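Local coordinates for protein cytochrome c, putative (Shewanella oneidensis, PDB 1SP3) that carries eight c-type hemes and probably works as a respiratory oxidoreductase, perhaps reducing tetrathionate, at residues D339-I344 with S384-F389; W252-D257 with K275-W280. All coordinates share one frame; numbering follows the deposited sequence.

Contact 1. Residues D339-I344 with S384-F389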
ATOM      1  N   ASP A 339       6.589 -22.611  -6.811  1.00 33.81           N
ATOM      2  CA  ASP A 339       7.441 -23.702  -7.314  1.00 35.10           C
ATOM      3  C   ASP A 339       7.098 -25.013  -6.594  1.00 35.97           C
ATOM      4  O   ASP A 339       7.328 -25.153  -5.387  1.00 34.47           O
ATOM      5  CB  ASP A 339       8.878 -23.334  -7.026  1.00 34.96           C
ATOM      6  CG  ASP A 339       9.857 -24.258  -7.708  1.00 37.30           C
ATOM      7  OD1 ASP A 339       9.870 -25.500  -7.377  1.00 38.59           O
ATOM      8  OD2 ASP A 339      10.662 -23.788  -8.537  1.00 36.02           O
ATOM      9  N   LYS A 340       6.576 -25.972  -7.346  1.00 37.44           N
ATOM     10  CA  LYS A 340       5.974 -27.195  -6.769  1.00 39.77           C
ATOM     11  C   LYS A 340       7.032 -28.076  -6.141  1.00 40.55           C
ATOM     12  O   LYS A 340       6.720 -28.880  -5.267  1.00 41.49           O
ATOM     13  CB  LYS A 340       5.230 -28.006  -7.852  1.00 39.91           C
ATOM     14  CG  LYS A 340       4.630 -29.267  -7.318  1.00 41.73           C
ATOM     15  CD  LYS A 340       3.119 -29.254  -7.439  1.00 44.44           C
ATOM     16  CE  LYS A 340       2.464 -30.663  -7.634  1.00 47.47           C
ATOM     17  NZ  LYS A 340       3.272 -31.705  -8.394  1.00 50.79           N
ATOM     18  N   LYS A 341       8.276 -27.907  -6.586  1.00 40.90           N
ATOM     19  CA  LYS A 341       9.385 -28.639  -5.995  1.00 42.13           C
ATOM     20  C   LYS A 341      10.113 -27.950  -4.850  1.00 40.88           C
ATOM     21  O   LYS A 341      10.449 -28.592  -3.866  1.00 40.01           O
ATOM     22  CB  LYS A 341      10.396 -29.079  -7.062  1.00 44.12           C
ATOM     23  CG  LYS A 341       9.905 -30.332  -7.873  1.00 48.62           C
ATOM     24  CD  LYS A 341       9.755 -31.606  -7.006  1.00 56.84           C
ATOM     25  CE  LYS A 341      10.479 -32.851  -7.642  1.00 65.61           C
ATOM     26  NZ  LYS A 341      10.660 -32.792  -9.161  1.00 67.14           N
ATOM     27  N   LEU A 342      10.400 -26.665  -4.979  1.00 39.00           N
ATOM     28  CA  LEU A 342      11.008 -26.003  -3.850  1.00 39.39           C
ATOM     29  C   LEU A 342       9.761 -25.624  -3.065  1.00 38.63           C
ATOM     30  O   LEU A 342       8.631 -25.543  -3.602  1.00 39.54           O
ATOM     31  CB  LEU A 342      11.837 -24.782  -4.334  1.00 39.02           C
ATOM     32  CG  LEU A 342      12.789 -25.080  -5.510  1.00 42.12           C
ATOM     33  CD1 LEU A 342      12.941 -23.810  -6.369  1.00 37.07           C
ATOM     34  CD2 LEU A 342      14.177 -25.592  -4.961  1.00 43.89           C
ATOM     35  N   ASN A 343       9.745 -25.417  -1.808  1.00 38.21           N
ATOM     36  CA  ASN A 343       8.249 -25.063  -1.616  1.00 38.12           C
ATOM     37  C   ASN A 343       8.106 -23.544  -1.420  1.00 34.77           C
ATOM     38  O   ASN A 343       7.934 -23.136  -0.329  1.00 33.93           O
ATOM     39  CB  ASN A 343       7.545 -25.938  -0.536  1.00 37.58           C
ATOM     40  CG  ASN A 343       6.903 -27.219  -1.119  1.00 39.47           C
ATOM     41  OD1 ASN A 343       5.916 -27.186  -1.854  1.00 41.96           O
ATOM     42  ND2 ASN A 343       7.465 -28.352  -0.774  1.00 44.84           N
ATOM     43  N   ILE A 344       8.329 -22.746  -2.471  1.00 33.25           N
ATOM     44  CA  ILE A 344       8.397 -21.276  -2.389  1.00 31.26           C
ATOM     45  C   ILE A 344       7.546 -20.566  -3.412  1.00 31.93           C
ATOM     46  O   ILE A 344       7.362 -21.062  -4.558  1.00 31.55           O
ATOM     47  CB  ILE A 344       9.848 -20.717  -2.575  1.00 31.53           C
ATOM     48  CG1 ILE A 344      10.309 -20.867  -4.043  1.00 30.08           C
ATOM     49  CG2 ILE A 344      10.806 -21.400  -1.632  1.00 32.19           C
ATOM     50  CD1 ILE A 344      11.678 -20.292  -4.288  1.00 35.86           C
ATOM     51  N   SER A 384      12.417 -24.659 -10.608  1.00 43.39           N
ATOM     52  CA  SER A 384      12.591 -26.100 -10.785  1.00 44.74           C
ATOM     53  C   SER A 384      12.007 -26.625 -12.093  1.00 44.72           C
ATOM     54  O   SER A 384      12.342 -27.709 -12.512  1.00 44.52           O
ATOM     55  CB  SER A 384      12.083 -26.911  -9.584  1.00 44.83           C
ATOM     56  OG  SER A 384      10.683 -26.915  -9.589  1.00 43.92           O
ATOM     57  N   GLY A 385      11.126 -25.848 -12.732  1.00 44.42           N
ATOM     58  CA  GLY A 385      10.447 -26.334 -13.901  1.00 42.81           C
ATOM     59  C   GLY A 385       9.047 -26.837 -13.634  1.00 41.58           C
ATOM     60  O   GLY A 385       8.373 -27.128 -14.549  1.00 41.07           O
ATOM     61  N   GLU A 386       8.628 -26.908 -12.380  1.00 41.77           N
ATOM     62  CA  GLU A 386       7.297 -27.356 -12.000  1.00 41.33           C
ATOM     63  C   GLU A 386       6.591 -26.266 -11.128  1.00 38.47           C
ATOM     64  O   GLU A 386       7.145 -25.781 -10.129  1.00 37.30           O
ATOM     65  CB  GLU A 386       7.417 -28.629 -11.156  1.00 41.09           C
ATOM     66  CG  GLU A 386       7.538 -29.957 -11.897  1.00 50.37           C
ATOM     67  CD  GLU A 386       7.130 -31.115 -10.978  1.00 59.40           C
ATOM     68  OE1 GLU A 386       5.907 -31.469 -10.959  1.00 64.77           O
ATOM     69  OE2 GLU A 386       8.007 -31.645 -10.237  1.00 63.73           O
ATOM     70  N   TYR A 387       5.377 -25.913 -11.488  1.00 35.60           N
ATOM     71  CA  TYR A 387       4.688 -24.925 -10.705  1.00 34.97           C
ATOM     72  C   TYR A 387       3.341 -25.449 -10.328  1.00 34.94           C
ATOM     73  O   TYR A 387       2.834 -26.414 -10.946  1.00 34.07           O
ATOM     74  CB  TYR A 387       4.564 -23.620 -11.450  1.00 33.78           C
ATOM     75  CG  TYR A 387       3.582 -23.636 -12.617  1.00 35.26           C
ATOM     76  CD1 TYR A 387       2.261 -23.175 -12.447  1.00 26.66           C
ATOM     77  CD2 TYR A 387       3.980 -24.071 -13.897  1.00 35.90           C
ATOM     78  CE1 TYR A 387       1.381 -23.134 -13.501  1.00 28.85           C
ATOM     79  CE2 TYR A 387       3.086 -24.038 -15.013  1.00 31.31           C
ATOM     80  CZ  TYR A 387       1.796 -23.615 -14.794  1.00 32.79           C
ATOM     81  OH  TYR A 387       0.883 -23.562 -15.818  1.00 34.51           O
ATOM     82  N   ASP A 388       2.761 -24.782  -9.320  1.00 34.79           N
ATOM     83  CA  ASP A 388       1.344 -24.927  -8.951  1.00 32.67           C
ATOM     84  C   ASP A 388       0.775 -23.557  -8.402  1.00 32.61           C
ATOM     85  O   ASP A 388       1.475 -22.491  -8.483  1.00 32.49           O
ATOM     86  CB  ASP A 388       1.198 -26.137  -8.025  1.00 32.00           C
ATOM     87  CG  ASP A 388      -0.179 -26.685  -8.041  1.00 38.15           C
ATOM     88  OD1 ASP A 388      -1.141 -26.016  -8.549  1.00 39.13           O
ATOM     89  OD2 ASP A 388      -0.399 -27.793  -7.581  1.00 43.89           O
ATOM     90  N   PHE A 389      -0.454 -23.566  -7.887  1.00 29.95           N
ATOM     91  CA  PHE A 389      -1.038 -22.367  -7.266  1.00 30.13           C
ATOM     92  C   PHE A 389      -1.392 -22.614  -5.775  1.00 28.72           C
ATOM     93  O   PHE A 389      -1.925 -23.663  -5.441  1.00 31.57           O
ATOM     94  CB  PHE A 389      -2.242 -21.893  -8.047  1.00 28.77           C
ATOM     95  CG  PHE A 389      -1.915 -21.399  -9.431  1.00 30.61           C
ATOM     96  CD1 PHE A 389      -1.927 -22.286 -10.552  1.00 30.03           C
ATOM     97  CD2 PHE A 389      -1.515 -20.044  -9.628  1.00 26.95           C
ATOM     98  CE1 PHE A 389      -1.627 -21.805 -11.850  1.00 24.71           C
ATOM     99  CE2 PHE A 389      -1.249 -19.570 -10.893  1.00 27.09           C
ATOM    100  CZ  PHE A 389      -1.259 -20.480 -12.022  1.00 25.48           C
TER
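Glu386 reaches between Lys340 and Lys341 at the surface end of an antiparallel strand pair, where strand 325-339 runs out into a loop and strand 387-397 begins. Asp339 and Tyr387 form a non-hydrogen-bonded pair here, and an Asx motif starts at Asp339. Just past that pair, Lys340 N donates to Glu386 O at 2.8 Å, arriving from above the carbonyl plane. With CG anti to its own carbonyl carbon (chi1 -84°), Glu386 sends an extended chain out to both lysines. Its OE2 takes NZ of Lys341 at 3.1 Å, met almost in line with the carboxylate C-O bond. OE1 has a long salt bridge, 3.7 Å, to Lys340 NZ, so one carboxylate is shared by two ammonium groups. The bent Lys340 chain also lays its CD against Asp388 CB, 3.7 Å away.

Ser384 grips the buried carboxylate of Asp339 at both oxygens, which should fix its rotation. Ser384 N bonds to the syn lone pair of Asp339 OD2 at 2.9 Å, and Ser384 OG donates to Asp339 OD1 at 2.7 Å. From the face opposite Ser384 OG, Leu342 N closes the Asx motif on Asp339 OD1, also at 2.7 Å.

Contact 2. Residues W252-D257 with K275-W280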
ATOM      1  N   TRP A 252      -5.292 -16.176  -9.278  1.00 31.04           N
ATOM      2  CA  TRP A 252      -4.448 -16.271 -10.486  1.00 30.87           C
ATOM      3  C   TRP A 252      -4.555 -17.671 -11.159  1.00 30.81           C
ATOM      4  O   TRP A 252      -4.217 -17.825 -12.292  1.00 31.05           O
ATOM      5  CB  TRP A 252      -2.977 -16.067 -10.121  1.00 29.24           C
ATOM      6  CG  TRP A 252      -2.475 -14.643  -9.986  1.00 31.74           C
ATOM      7  CD1 TRP A 252      -2.269 -13.952  -8.817  1.00 29.77           C
ATOM      8  CD2 TRP A 252      -2.088 -13.752 -11.050  1.00 28.77           C
ATOM      9  NE1 TRP A 252      -1.781 -12.700  -9.096  1.00 31.38           N
ATOM     10  CE2 TRP A 252      -1.665 -12.550 -10.459  1.00 31.73           C
ATOM     11  CE3 TRP A 252      -2.028 -13.867 -12.456  1.00 30.16           C
ATOM     12  CZ2 TRP A 252      -1.170 -11.445 -11.224  1.00 29.19           C
ATOM     13  CZ3 TRP A 252      -1.615 -12.770 -13.197  1.00 28.19           C
ATOM     14  CH2 TRP A 252      -1.155 -11.585 -12.584  1.00 27.94           C
ATOM     15  N   SER A 253      -5.022 -18.683 -10.443  1.00 31.32           N
ATOM     16  CA  SER A 253      -5.004 -20.063 -10.941  1.00 32.76           C
ATOM     17  C   SER A 253      -5.852 -20.272 -12.160  1.00 31.79           C
ATOM     18  O   SER A 253      -5.525 -21.081 -13.026  1.00 32.64           O
ATOM     19  CB  SER A 253      -5.411 -21.063  -9.829  1.00 32.77           C
ATOM     20  OG  SER A 253      -6.785 -20.874  -9.504  1.00 34.81           O
ATOM     21  N   THR A 254      -6.952 -19.541 -12.233  1.00 31.46           N
ATOM     22  CA  THR A 254      -7.823 -19.582 -13.371  1.00 30.05           C
ATOM     23  C   THR A 254      -7.389 -18.735 -14.589  1.00 30.43           C
ATOM     24  O   THR A 254      -8.095 -18.730 -15.614  1.00 30.19           O
ATOM     25  CB  THR A 254      -9.245 -19.141 -12.918  1.00 31.70           C
ATOM     26  OG1 THR A 254      -9.183 -17.805 -12.387  1.00 31.27           O
ATOM     27  CG2 THR A 254      -9.798 -20.056 -11.774  1.00 28.95           C
ATOM     28  N   ALA A 255      -6.263 -18.020 -14.506  1.00 29.98           N
ATOM     29  CA  ALA A 255      -5.853 -17.163 -15.655  1.00 31.70           C
ATOM     30  C   ALA A 255      -5.617 -18.045 -16.883  1.00 31.65           C
ATOM     31  O   ALA A 255      -5.283 -19.245 -16.727  1.00 30.00           O
ATOM     32  CB  ALA A 255      -4.577 -16.364 -15.359  1.00 29.29           C
ATOM     33  N   GLY A 256      -5.752 -17.461 -18.074  1.00 32.46           N
ATOM     34  CA  GLY A 256      -5.265 -18.116 -19.279  1.00 34.37           C
ATOM     35  C   GLY A 256      -6.280 -18.849 -20.147  1.00 36.88           C
ATOM     36  O   GLY A 256      -5.889 -19.432 -21.186  1.00 36.38           O
ATOM     37  N   ASP A 257      -7.555 -18.818 -19.755  1.00 38.63           N
ATOM     38  CA  ASP A 257      -8.640 -19.420 -20.524  1.00 41.12           C
ATOM     39  C   ASP A 257      -9.394 -18.403 -21.369  1.00 44.84           C
ATOM     40  O   ASP A 257      -9.371 -17.209 -21.068  1.00 44.19           O
ATOM     41  CB  ASP A 257      -9.650 -20.095 -19.589  1.00 40.92           C
ATOM     42  CG  ASP A 257      -9.157 -21.442 -19.052  1.00 38.34           C
ATOM     43  OD1 ASP A 257      -8.236 -22.038 -19.685  1.00 40.20           O
ATOM     44  OD2 ASP A 257      -9.613 -21.967 -17.991  1.00 34.97           O
ATOM     45  N   LYS A 275      -5.411 -12.280 -15.888  1.00 31.25           N
ATOM     46  CA  LYS A 275      -5.197 -12.234 -14.446  1.00 32.10           C
ATOM     47  C   LYS A 275      -5.915 -13.255 -13.560  1.00 30.75           C
ATOM     48  O   LYS A 275      -5.495 -13.446 -12.485  1.00 30.14           O
ATOM     49  CB  LYS A 275      -5.564 -10.823 -13.939  1.00 32.83           C
ATOM     50  CG  LYS A 275      -4.602  -9.696 -14.477  1.00 39.41           C
ATOM     51  CD  LYS A 275      -5.128  -8.272 -14.142  1.00 42.04           C
ATOM     52  CE  LYS A 275      -4.454  -7.163 -15.041  1.00 47.19           C
ATOM     53  NZ  LYS A 275      -4.750  -5.732 -14.623  1.00 44.07           N
ATOM     54  N   GLY A 276      -7.031 -13.833 -13.964  1.00 31.15           N
ATOM     55  CA  GLY A 276      -7.713 -14.852 -13.141  1.00 30.22           C
ATOM     56  C   GLY A 276      -9.050 -14.313 -12.639  1.00 30.86           C
ATOM     57  O   GLY A 276      -9.626 -13.498 -13.291  1.00 29.97           O
ATOM     58  N   ASN A 277      -9.570 -14.797 -11.510  1.00 31.06           N
ATOM     59  CA  ASN A 277     -10.856 -14.331 -10.993  1.00 30.98           C
ATOM     60  C   ASN A 277     -10.700 -13.331  -9.900  1.00 32.09           C
ATOM     61  O   ASN A 277      -9.759 -13.470  -9.091  1.00 33.06           O
ATOM     62  CB  ASN A 277     -11.675 -15.479 -10.416  1.00 31.89           C
ATOM     63  CG  ASN A 277     -12.405 -16.248 -11.514  1.00 36.36           C
ATOM     64  OD1 ASN A 277     -13.486 -15.883 -11.892  1.00 39.71           O
ATOM     65  ND2 ASN A 277     -11.730 -17.217 -12.122  1.00 40.73           N
ATOM     66  N   PHE A 278     -11.627 -12.355  -9.861  1.00 32.43           N
ATOM     67  CA  PHE A 278     -11.718 -11.325  -8.828  1.00 32.22           C
ATOM     68  C   PHE A 278     -13.067 -11.313  -8.075  1.00 32.64           C
ATOM     69  O   PHE A 278     -14.119 -11.771  -8.589  1.00 31.92           O
ATOM     70  CB  PHE A 278     -11.598  -9.958  -9.480  1.00 34.69           C
ATOM     71  CG  PHE A 278     -10.399  -9.774 -10.363  1.00 34.88           C
ATOM     72  CD1 PHE A 278     -10.555  -9.205 -11.630  1.00 45.09           C
ATOM     73  CD2 PHE A 278      -9.140 -10.114  -9.944  1.00 40.47           C
ATOM     74  CE1 PHE A 278      -9.437  -9.022 -12.445  1.00 48.66           C
ATOM     75  CE2 PHE A 278      -8.038  -9.939 -10.733  1.00 43.41           C
ATOM     76  CZ  PHE A 278      -8.169  -9.381 -11.982  1.00 46.28           C
ATOM     77  N   VAL A 279     -13.025 -10.851  -6.825  1.00 31.42           N
ATOM     78  CA  VAL A 279     -14.234 -10.478  -6.084  1.00 30.98           C
ATOM     79  C   VAL A 279     -13.979  -9.019  -5.623  1.00 31.45           C
ATOM     80  O   VAL A 279     -12.896  -8.686  -5.158  1.00 29.73           O
ATOM     81  CB  VAL A 279     -14.492 -11.442  -4.892  1.00 32.46           C
ATOM     82  CG1 VAL A 279     -15.786 -11.059  -4.127  1.00 32.98           C
ATOM     83  CG2 VAL A 279     -14.579 -12.956  -5.380  1.00 30.47           C
ATOM     84  N   TRP A 280     -14.950  -8.162  -5.863  1.00 30.22           N
ATOM     85  CA  TRP A 280     -14.907  -6.818  -5.502  1.00 30.99           C
ATOM     86  C   TRP A 280     -15.930  -6.589  -4.472  1.00 32.08           C
ATOM     87  O   TRP A 280     -16.935  -7.316  -4.436  1.00 31.25           O
ATOM     88  CB  TRP A 280     -15.282  -5.989  -6.707  1.00 31.22           C
ATOM     89  CG  TRP A 280     -14.274  -6.113  -7.827  1.00 30.19           C
ATOM     90  CD1 TRP A 280     -14.236  -7.080  -8.803  1.00 26.24           C
ATOM     91  CD2 TRP A 280     -13.177  -5.223  -8.086  1.00 30.42           C
ATOM     92  NE1 TRP A 280     -13.152  -6.849  -9.623  1.00 35.13           N
ATOM     93  CE2 TRP A 280     -12.515  -5.691  -9.233  1.00 30.06           C
ATOM     94  CE3 TRP A 280     -12.695  -4.058  -7.466  1.00 31.07           C
ATOM     95  CZ2 TRP A 280     -11.382  -5.029  -9.784  1.00 31.29           C
ATOM     96  CZ3 TRP A 280     -11.538  -3.412  -7.997  1.00 33.81           C
ATOM     97  CH2 TRP A 280     -10.906  -3.893  -9.134  1.00 30.77           C
TER
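Trp252 packs its six-membered ring against the backbone of Lys275. Lys275 O lies 3.5 Å from Trp252 CE3, approaching obliquely near the rim of the indole, and Lys275 CA is 3.8 Å from Trp252 CZ3. Beyond the two segments the indole stacks on Trp250 and gives its NE1 hydrogen to Phe63 O, while Lys275 O accepts from Trp250 NE1. Replacing Trp252 by alanine is likely to open a gap beside the Lys275 backbone and leave Phe63 O without its indole donor.

Packing continues along the turn. The methyl of Ala255 sits 3.8 Å from Lys275 C, and Ala255 N comes within 3.7 Å of Gly276 CA. Gly276 brings its CA close to the Trp252 backbone, at backbone angles (112°/-154°) where a CB would crowd the preceding carbonyl O.

Among polar groups, Ala255 N donates to Trp252 O at 3.0 Å, closing a turn over residues 252-255. With OG1 between the backbone N and the carbonyl carbon (chi1 60°), Thr254 turns that oxygen back toward Asp251 O, to which it makes a weak hydrogen bond, and within 3.4 Å of Gly276 CA.

The turn thus nestles against the start of strand 276-281, where Lys275 and Gly276 together face Gln272 as a classic beta bulge.

From the N terminus, strand 246-251 enters the mixed sheet and runs into 252-257. The chain loops away, forms the short strand 271-272 and returns on 276-281, antiparallel to 246-251; contact 2 closes this loop. After further strands of the same sheet, strand 325-339 runs parallel to 246-251, and its end opens contact 1, which closes a second excursion, about half of it helical, before strand 387-397 comes back antiparallel to it. The loops are in series, neither nesting nor crossing. They still meet: helix 356-359, within the loop of contact 1, packs Trp357 on Trp252 and Lys275, and Phe389 CG lies 3.5 Å from Ser253 CB, joining the two contacts directly.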